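Local atomic coordinates of HydG protein (Carboxydothermus hydrogenoformans, PDB entry 4RTB), a protein that is a radical SAM maturase of [FeFe]-hydrogenase, carrying a [4Fe-4S] cluster and S-adenosylmethionine and probably supplying the CO and cyanide ligands of the hydrogenase active site. Residues I169-I172 and Y173-D177; F81-A84 and R85-E89; E156-D159 and K160-Y164. All blocks are in the same frame, centred on the assembly; numbering follows the deposited sequence.

Contact 1. Residues I169-I172 and Y173-D177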
loop_
_atom_site.group_PDB
_atom_site.type_symbol
_atom_site.label_atom_id
_atom_site.label_comp_id
_atom_site.label_asym_id
_atom_site.label_seq_id
_atom_site.Cartn_x
_atom_site.Cartn_y
_atom_site.Cartn_z
ATOM N N ILE A 169 14.677 15.670 0.481
ATOM C CA ILE A 169 14.888 14.296 0.940
ATOM C C ILE A 169 16.217 14.075 1.689
ATOM O O ILE A 169 16.204 13.512 2.790
ATOM C CB ILE A 169 14.779 13.295 -0.235
ATOM C CG1 ILE A 169 13.321 13.174 -0.681
ATOM C CG2 ILE A 169 15.322 11.932 0.162
ATOM C CD1 ILE A 169 13.104 12.204 -1.813
ATOM N N PRO A 170 17.361 14.512 1.119
ATOM C CA PRO A 170 18.596 14.324 1.892
ATOM C C PRO A 170 18.577 15.101 3.203
ATOM O O PRO A 170 19.184 14.673 4.189
ATOM C CB PRO A 170 19.686 14.869 0.961
ATOM C CG PRO A 170 19.086 14.836 -0.392
ATOM C CD PRO A 170 17.639 15.135 -0.188
ATOM N N ALA A 171 17.882 16.235 3.204
ATOM C CA ALA A 171 17.722 17.036 4.410
ATOM C C ALA A 171 16.985 16.241 5.481
ATOM O O ALA A 171 17.349 16.288 6.653
ATOM C CB ALA A 171 16.986 18.330 4.098
ATOM N N ILE A 172 15.951 15.509 5.072
ATOM C CA ILE A 172 15.222 14.643 5.992
ATOM C C ILE A 172 16.112 13.508 6.494
ATOM O O ILE A 172 16.181 13.259 7.699
ATOM C CB ILE A 172 13.953 14.051 5.338
ATOM C CG1 ILE A 172 12.849 15.110 5.264
ATOM C CG2 ILE A 172 13.457 12.848 6.119
ATOM C CD1 ILE A 172 11.535 14.589 4.717
ATOM N N TYR A 173 16.793 12.828 5.573
ATOM C CA TYR A 173 17.692 11.738 5.948
ATOM C C TYR A 173 18.754 12.171 6.953
ATOM O O TYR A 173 19.109 11.412 7.854
ATOM C CB TYR A 173 18.382 11.153 4.715
ATOM C CG TYR A 173 17.626 10.026 4.056
ATOM C CD1 TYR A 173 17.365 8.846 4.741
ATOM C CD2 TYR A 173 17.191 10.132 2.743
ATOM C CE1 TYR A 173 16.679 7.807 4.138
ATOM C CE2 TYR A 173 16.506 9.102 2.133
ATOM C CZ TYR A 173 16.253 7.942 2.834
ATOM O OH TYR A 173 15.568 6.916 2.227
ATOM N N SER A 174 19.262 13.388 6.801
ATOM C CA SER A 174 20.366 13.836 7.640
ATOM C C SER A 174 19.886 14.433 8.963
ATOM O O SER A 174 20.424 14.112 10.022
ATOM C CB SER A 174 21.227 14.849 6.884
ATOM O OG SER A 174 22.511 14.963 7.477
ATOM N N GLU A 175 18.872 15.290 8.900
ATOM C CA GLU A 175 18.372 15.985 10.086
ATOM C C GLU A 175 17.466 15.124 10.966
ATOM O O GLU A 175 17.341 15.376 12.164
ATOM C CB GLU A 175 17.617 17.253 9.675
ATOM C CG GLU A 175 18.407 18.541 9.839
ATOM C CD GLU A 175 17.755 19.714 9.128
ATOM O OE1 GLU A 175 17.100 20.537 9.802
ATOM O OE2 GLU A 175 17.902 19.809 7.891
ATOM N N VAL A 176 16.824 14.121 10.373
ATOM C CA VAL A 176 15.874 13.289 11.110
ATOM C C VAL A 176 16.277 11.816 11.069
ATOM O O VAL A 176 16.996 11.389 10.166
ATOM C CB VAL A 176 14.441 13.436 10.546
ATOM C CG1 VAL A 176 13.408 13.018 11.584
ATOM C CG2 VAL A 176 14.189 14.866 10.101
ATOM N N ASP A 177 15.816 11.046 12.050
ATOM C CA ASP A 177 16.086 9.614 12.084
ATOM C C ASP A 177 15.003 8.828 11.348
ATOM O O ASP A 177 14.218 8.109 11.959
ATOM C CB ASP A 177 16.201 9.120 13.527
ATOM C CG ASP A 177 16.560 7.648 13.611
ATOM O OD1 ASP A 177 17.309 7.170 12.732
ATOM O OD2 ASP A 177 16.085 6.966 14.545
#

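Contact 2. Residues F81-A84 and R85-E89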
loop_
_atom_site.group_PDB
_atom_site.type_symbol
_atom_site.label_atom_id
_atom_site.label_comp_id
_atom_site.label_asym_id
_atom_site.label_seq_id
_atom_site.Cartn_x
_atom_site.Cartn_y
_atom_site.Cartn_z
ATOM N N PHE A 81 -11.139 -17.065 2.079
ATOM C CA PHE A 81 -10.628 -16.338 3.235
ATOM C C PHE A 81 -9.690 -17.218 4.051
ATOM O O PHE A 81 -8.630 -16.770 4.492
ATOM C CB PHE A 81 -11.779 -15.831 4.108
ATOM C CG PHE A 81 -12.635 -14.791 3.439
ATOM C CD1 PHE A 81 -12.215 -14.171 2.272
ATOM C CD2 PHE A 81 -13.856 -14.425 3.981
ATOM C CE1 PHE A 81 -12.994 -13.213 1.656
ATOM C CE2 PHE A 81 -14.643 -13.464 3.369
ATOM C CZ PHE A 81 -14.211 -12.858 2.204
ATOM N N TRP A 82 -10.090 -18.472 4.238
ATOM C CA TRP A 82 -9.276 -19.451 4.953
ATOM C C TRP A 82 -7.870 -19.548 4.355
ATOM O O TRP A 82 -6.861 -19.396 5.063
ATOM C CB TRP A 82 -9.971 -20.813 4.926
ATOM C CG TRP A 82 -9.349 -21.851 5.797
ATOM C CD1 TRP A 82 -9.376 -21.904 7.160
ATOM C CD2 TRP A 82 -8.627 -23.008 5.365
ATOM N NE1 TRP A 82 -8.705 -23.016 7.604
ATOM C CE2 TRP A 82 -8.236 -23.712 6.519
ATOM C CE3 TRP A 82 -8.268 -23.515 4.112
ATOM C CZ2 TRP A 82 -7.504 -24.896 6.461
ATOM C CZ3 TRP A 82 -7.541 -24.689 4.053
ATOM C CH2 TRP A 82 -7.168 -25.368 5.220
ATOM N N GLN A 83 -7.813 -19.777 3.045
ATOM C CA GLN A 83 -6.537 -19.840 2.338
ATOM C C GLN A 83 -5.743 -18.541 2.458
ATOM O O GLN A 83 -4.525 -18.569 2.641
ATOM C CB GLN A 83 -6.758 -20.174 0.865
ATOM C CG GLN A 83 -6.449 -21.616 0.520
ATOM C CD GLN A 83 -5.011 -21.989 0.823
ATOM O OE1 GLN A 83 -4.095 -21.190 0.625
ATOM N NE2 GLN A 83 -4.807 -23.207 1.313
ATOM N N ALA A 84 -6.436 -17.410 2.354
ATOM C CA ALA A 84 -5.789 -16.106 2.464
ATOM C C ALA A 84 -5.080 -15.949 3.810
ATOM O O ALA A 84 -3.900 -15.578 3.859
ATOM C CB ALA A 84 -6.803 -14.992 2.265
ATOM N N ARG A 85 -5.800 -16.238 4.892
ATOM C CA ARG A 85 -5.232 -16.151 6.236
ATOM C C ARG A 85 -4.066 -17.120 6.391
ATOM O O ARG A 85 -3.059 -16.797 7.035
ATOM C CB ARG A 85 -6.296 -16.437 7.305
ATOM C CG ARG A 85 -7.516 -15.520 7.255
ATOM C CD ARG A 85 -8.429 -15.701 8.470
ATOM N NE ARG A 85 -9.540 -14.749 8.445
ATOM C CZ ARG A 85 -10.822 -15.077 8.575
ATOM N NH1 ARG A 85 -11.175 -16.344 8.755
ATOM N NH2 ARG A 85 -11.755 -14.134 8.530
ATOM N N LYS A 86 -4.201 -18.303 5.797
ATOM C CA LYS A 86 -3.143 -19.301 5.910
ATOM C C LYS A 86 -1.861 -18.810 5.243
ATOM O O LYS A 86 -0.772 -18.932 5.804
ATOM C CB LYS A 86 -3.579 -20.636 5.306
ATOM C CG LYS A 86 -2.751 -21.813 5.793
ATOM C CD LYS A 86 -3.635 -22.942 6.290
ATOM C CE LYS A 86 -4.068 -23.839 5.148
ATOM N NZ LYS A 86 -2.912 -24.583 4.578
ATOM N N VAL A 87 -2.006 -18.241 4.050
ATOM C CA VAL A 87 -0.878 -17.710 3.290
ATOM C C VAL A 87 -0.212 -16.520 3.985
ATOM O O VAL A 87 1.024 -16.465 4.118
ATOM C CB VAL A 87 -1.330 -17.286 1.880
ATOM C CG1 VAL A 87 -0.236 -16.510 1.169
ATOM C CG2 VAL A 87 -1.749 -18.506 1.070
ATOM N N LYS A 88 -1.036 -15.571 4.427
ATOM C CA LYS A 88 -0.535 -14.396 5.130
ATOM C C LYS A 88 0.235 -14.816 6.374
ATOM O O LYS A 88 1.285 -14.247 6.681
ATOM C CB LYS A 88 -1.682 -13.451 5.501
ATOM C CG LYS A 88 -1.229 -12.056 5.934
ATOM C CD LYS A 88 -1.014 -11.966 7.439
ATOM C CE LYS A 88 -0.162 -10.759 7.807
ATOM N NZ LYS A 88 -0.748 -9.485 7.316
ATOM N N GLU A 89 -0.285 -15.814 7.084
ATOM C CA GLU A 89 0.400 -16.343 8.261
ATOM C C GLU A 89 1.712 -17.030 7.888
ATOM O O GLU A 89 2.723 -16.863 8.569
ATOM C CB GLU A 89 -0.508 -17.320 9.013
ATOM C CG GLU A 89 -1.138 -16.757 10.279
#

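Contact 3. Residues E156-D159 and K160-Y164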
loop_
_atom_site.group_PDB
_atom_site.type_symbol
_atom_site.label_atom_id
_atom_site.label_comp_id
_atom_site.label_asym_id
_atom_site.label_seq_id
_atom_site.Cartn_x
_atom_site.Cartn_y
_atom_site.Cartn_z
ATOM N N GLU A 156 3.584 18.425 -10.298
ATOM C CA GLU A 156 4.133 19.649 -10.862
ATOM C C GLU A 156 5.090 19.223 -11.975
ATOM O O GLU A 156 5.349 18.028 -12.124
ATOM C CB GLU A 156 4.842 20.482 -9.786
ATOM C CG GLU A 156 3.949 20.943 -8.646
ATOM C CD GLU A 156 4.735 21.601 -7.526
ATOM O OE1 GLU A 156 5.871 21.156 -7.250
ATOM O OE2 GLU A 156 4.223 22.567 -6.923
ATOM N N PRO A 157 5.595 20.178 -12.780
ATOM C CA PRO A 157 6.584 19.794 -13.794
ATOM C C PRO A 157 7.770 19.032 -13.210
ATOM O O PRO A 157 8.118 19.226 -12.045
ATOM C CB PRO A 157 7.026 21.138 -14.368
ATOM C CG PRO A 157 5.814 21.984 -14.246
ATOM C CD PRO A 157 5.161 21.577 -12.953
ATOM N N GLU A 158 8.368 18.171 -14.025
ATOM C CA GLU A 158 9.415 17.258 -13.586
ATOM C C GLU A 158 10.570 17.958 -12.864
ATOM O O GLU A 158 10.927 17.586 -11.742
ATOM C CB GLU A 158 9.946 16.482 -14.788
ATOM C CG GLU A 158 10.970 15.423 -14.453
ATOM C CD GLU A 158 10.890 14.238 -15.391
ATOM O OE1 GLU A 158 9.767 13.896 -15.819
ATOM O OE2 GLU A 158 11.947 13.650 -15.702
ATOM N N ASP A 159 11.134 18.977 -13.506
ATOM C CA ASP A 159 12.283 19.694 -12.962
ATOM C C ASP A 159 11.956 20.329 -11.613
ATOM O O ASP A 159 12.778 20.314 -10.690
ATOM C CB ASP A 159 12.767 20.757 -13.955
ATOM C CG ASP A 159 14.174 21.225 -13.657
ATOM O OD1 ASP A 159 14.427 21.693 -12.525
ATOM O OD2 ASP A 159 15.036 21.115 -14.550
ATOM N N LYS A 160 10.749 20.878 -11.516
ATOM C CA LYS A 160 10.260 21.495 -10.290
ATOM C C LYS A 160 10.315 20.521 -9.115
ATOM O O LYS A 160 11.108 20.694 -8.175
ATOM C CB LYS A 160 8.823 21.986 -10.483
ATOM C CG LYS A 160 8.630 23.489 -10.382
ATOM C CD LYS A 160 7.473 23.810 -9.442
ATOM C CE LYS A 160 7.000 25.248 -9.591
ATOM N NZ LYS A 160 5.891 25.556 -8.642
ATOM N N THR A 161 9.468 19.495 -9.188
ATOM C CA THR A 161 9.341 18.500 -8.131
ATOM C C THR A 161 10.669 17.849 -7.809
ATOM O O THR A 161 10.998 17.644 -6.645
ATOM C CB THR A 161 8.352 17.381 -8.506
ATOM O OG1 THR A 161 8.932 16.547 -9.518
ATOM C CG2 THR A 161 7.053 17.957 -9.013
ATOM N N LEU A 162 11.431 17.519 -8.846
ATOM C CA LEU A 162 12.673 16.795 -8.632
ATOM C C LEU A 162 13.741 17.657 -7.977
ATOM O O LEU A 162 14.547 17.148 -7.210
ATOM C CB LEU A 162 13.187 16.222 -9.946
ATOM C CG LEU A 162 12.434 14.957 -10.349
ATOM C CD1 LEU A 162 12.973 14.430 -11.650
ATOM C CD2 LEU A 162 12.539 13.904 -9.254
ATOM N N SER A 163 13.751 18.954 -8.263
ATOM C CA SER A 163 14.679 19.849 -7.575
ATOM C C SER A 163 14.271 19.976 -6.109
ATOM O O SER A 163 15.097 19.841 -5.190
ATOM C CB SER A 163 14.704 21.219 -8.248
ATOM O OG SER A 163 14.791 21.080 -9.654
ATOM N N TYR A 164 12.979 20.231 -5.919
ATOM C CA TYR A 164 12.347 20.304 -4.605
ATOM C C TYR A 164 12.737 19.121 -3.711
ATOM O O TYR A 164 13.212 19.298 -2.583
ATOM C CB TYR A 164 10.830 20.368 -4.797
ATOM C CG TYR A 164 10.007 20.546 -3.546
ATOM C CD1 TYR A 164 9.229 19.506 -3.053
ATOM C CD2 TYR A 164 9.980 21.760 -2.874
ATOM C CE1 TYR A 164 8.460 19.664 -1.918
ATOM C CE2 TYR A 164 9.213 21.929 -1.735
ATOM C CZ TYR A 164 8.453 20.877 -1.264
ATOM O OH TYR A 164 7.689 21.033 -0.129
#

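Contact 1. Residues I169-I172 and Y173-D177
Tyr173 N gives its hydrogen to Ile169 O at 2.9 Å, in an almost straight bond (172° at the hydrogen) that opens the last turn of helix 158-175. This helix is the crossover of the beta-alpha-beta unit formed with strands 148-153 and 180-184 in the radical SAM domain. Three more i to i+4 bonds follow: Ser174 N to Pro170 O, Glu175 N to Ala171 O and Val176 N to Ile172 O. Those from Ser174 N and Val176 N are more bent at the hydrogen. Pro170, with no N-H to bond to the turn before, kinks the helix where this turn begins, and Val176 is the first residue to leave helical backbone angles. Beyond it Asp177 forms a salt bridge with Arg142 of helix 131-144.

The side-chain packing centres on Ile169 and Tyr173, which lie alongside each other and point the same way. The Ile169 chi1 of -72° sets CG2 anti to the backbone N and beside the carbonyl carbon, on the side where the tyrosine ring of the next turn lies. Beyond the ring, Tyr173 OH makes weak hydrogen bonds to Lys200 O and Ile181 N, the latter at the start of strand 180-184. Ile169 also packs on Leu199 and Ile201, while Ala171, Glu175 and Val176 face helix 131-144 through Leu131, Val135 and Ala138. The end of the crossover helix is thereby set against both its neighbouring helix and the chain around the next strand. One carboxylate oxygen of Glu175, OE2, lies 4.2 Å from Ala171 CB, a loose approach. The apolar contact is closest between Ile169 CG2 and Tyr173 CE2, 3.6 Å apart, with Tyr173 CD2 at 3.7 Å from the same methyl.

Contact 2. Residues F81-A84 and R85-E89
From Arg85 to Lys88 each backbone N-H bonds to the carbonyl four residues earlier, Phe81 to Ala84, in a regular alpha-helical turn within helix 74-91. Lys86 and Trp82, one turn apart, run side by side, and the lysine CE lies over one face of the indole. Lys86 CE is 3.8 Å from the centroid of the six-membered ring of Trp82, 27° off its normal, a CH-pi contact displaced toward the rim; the nearest ring atom is Trp82 CH2 at 3.5 Å. Successive bends along the lysine chain, at chi2, chi3 and chi4, bring CE over the ring, with NZ leading on past it. Gln83 reaches across Lys86 and Val87, its OE1 meeting Val87 CG2 at 3.6 Å. Arg85 instead stretches from CG to NE toward Glu335 and Glu338, with which it makes weak, long ion pairs, while Lys88 NZ bonds to Val337 O. Phe81, Ala84 and Val87 touch helix 303-316 through Lys307, Ala311 and Arg314. The Lys86 methylene next to the ammonium is likely to be polarised by that charge, so its contact with the electron-rich indole face probably has a weak electrostatic part as well as van der Waals packing.

Contact 3. Residues E156-D159 and K160-Y164
Glu156 CB packs against Thr161 CG2 at 3.4 Å, the two side chains sliding past each other in opposite directions at the N-terminal end of helix 158-175. Pro157 is the N-cap residue of this helix, which follows strand 148-153 in a beta-alpha-beta unit of the radical SAM domain. Pro157 O accepts a hydrogen bond from Thr161 N, and Glu158 O takes two donors, Leu162 N at 2.9 Å and Thr161 OG1 at 3.2 Å. The threonine hydroxyl, lying between the backbone N and the carbonyl carbon (chi1 72°), can reach back to that oxygen while CG2 turns to Glu156. With an alanine in place of Thr161, Glu158 O would probably lose its second donor and a gap would open beside Glu156 CB. Glu156 and Lys160 form a long salt bridge, Glu156 OE2 to Lys160 NZ at 3.8 Å, the same carboxylate having its stronger partner in Arg128. Glu158 and Leu162 lie alongside, pointing the same way, with Glu158 CG 3.6 Å from Leu162 CD1.

Farther out, Thr161 also touches Met153, a SAM-binding residue, which is consistent with the helix start lying behind the SAM pocket. Leu162 packs on Leu188 and Leu196, and Glu158 OE2 is hydrogen-bonded to Thr189 OG1.

Contacts 1 and 3 belong to one crossover helix, 158-175: contact 3 forms its start and contact 1 its end, their centres about 19 Å apart and their nearest atoms about 5 Å. Contact 2 sits on another helix, 74-91, across the chain's centre, with centres about 38 and 42 Å from those of contacts 1 and 3. All three are partly buried. Their side-chain chemistry differs with place: the start in contact 3 combines hydroxyl and charged groups near the cofactors, the end in contact 1 sets an isoleucine beside a tyrosine ring, and contact 2, away from the annotated sites, pairs a lysine with an indole on an outer face.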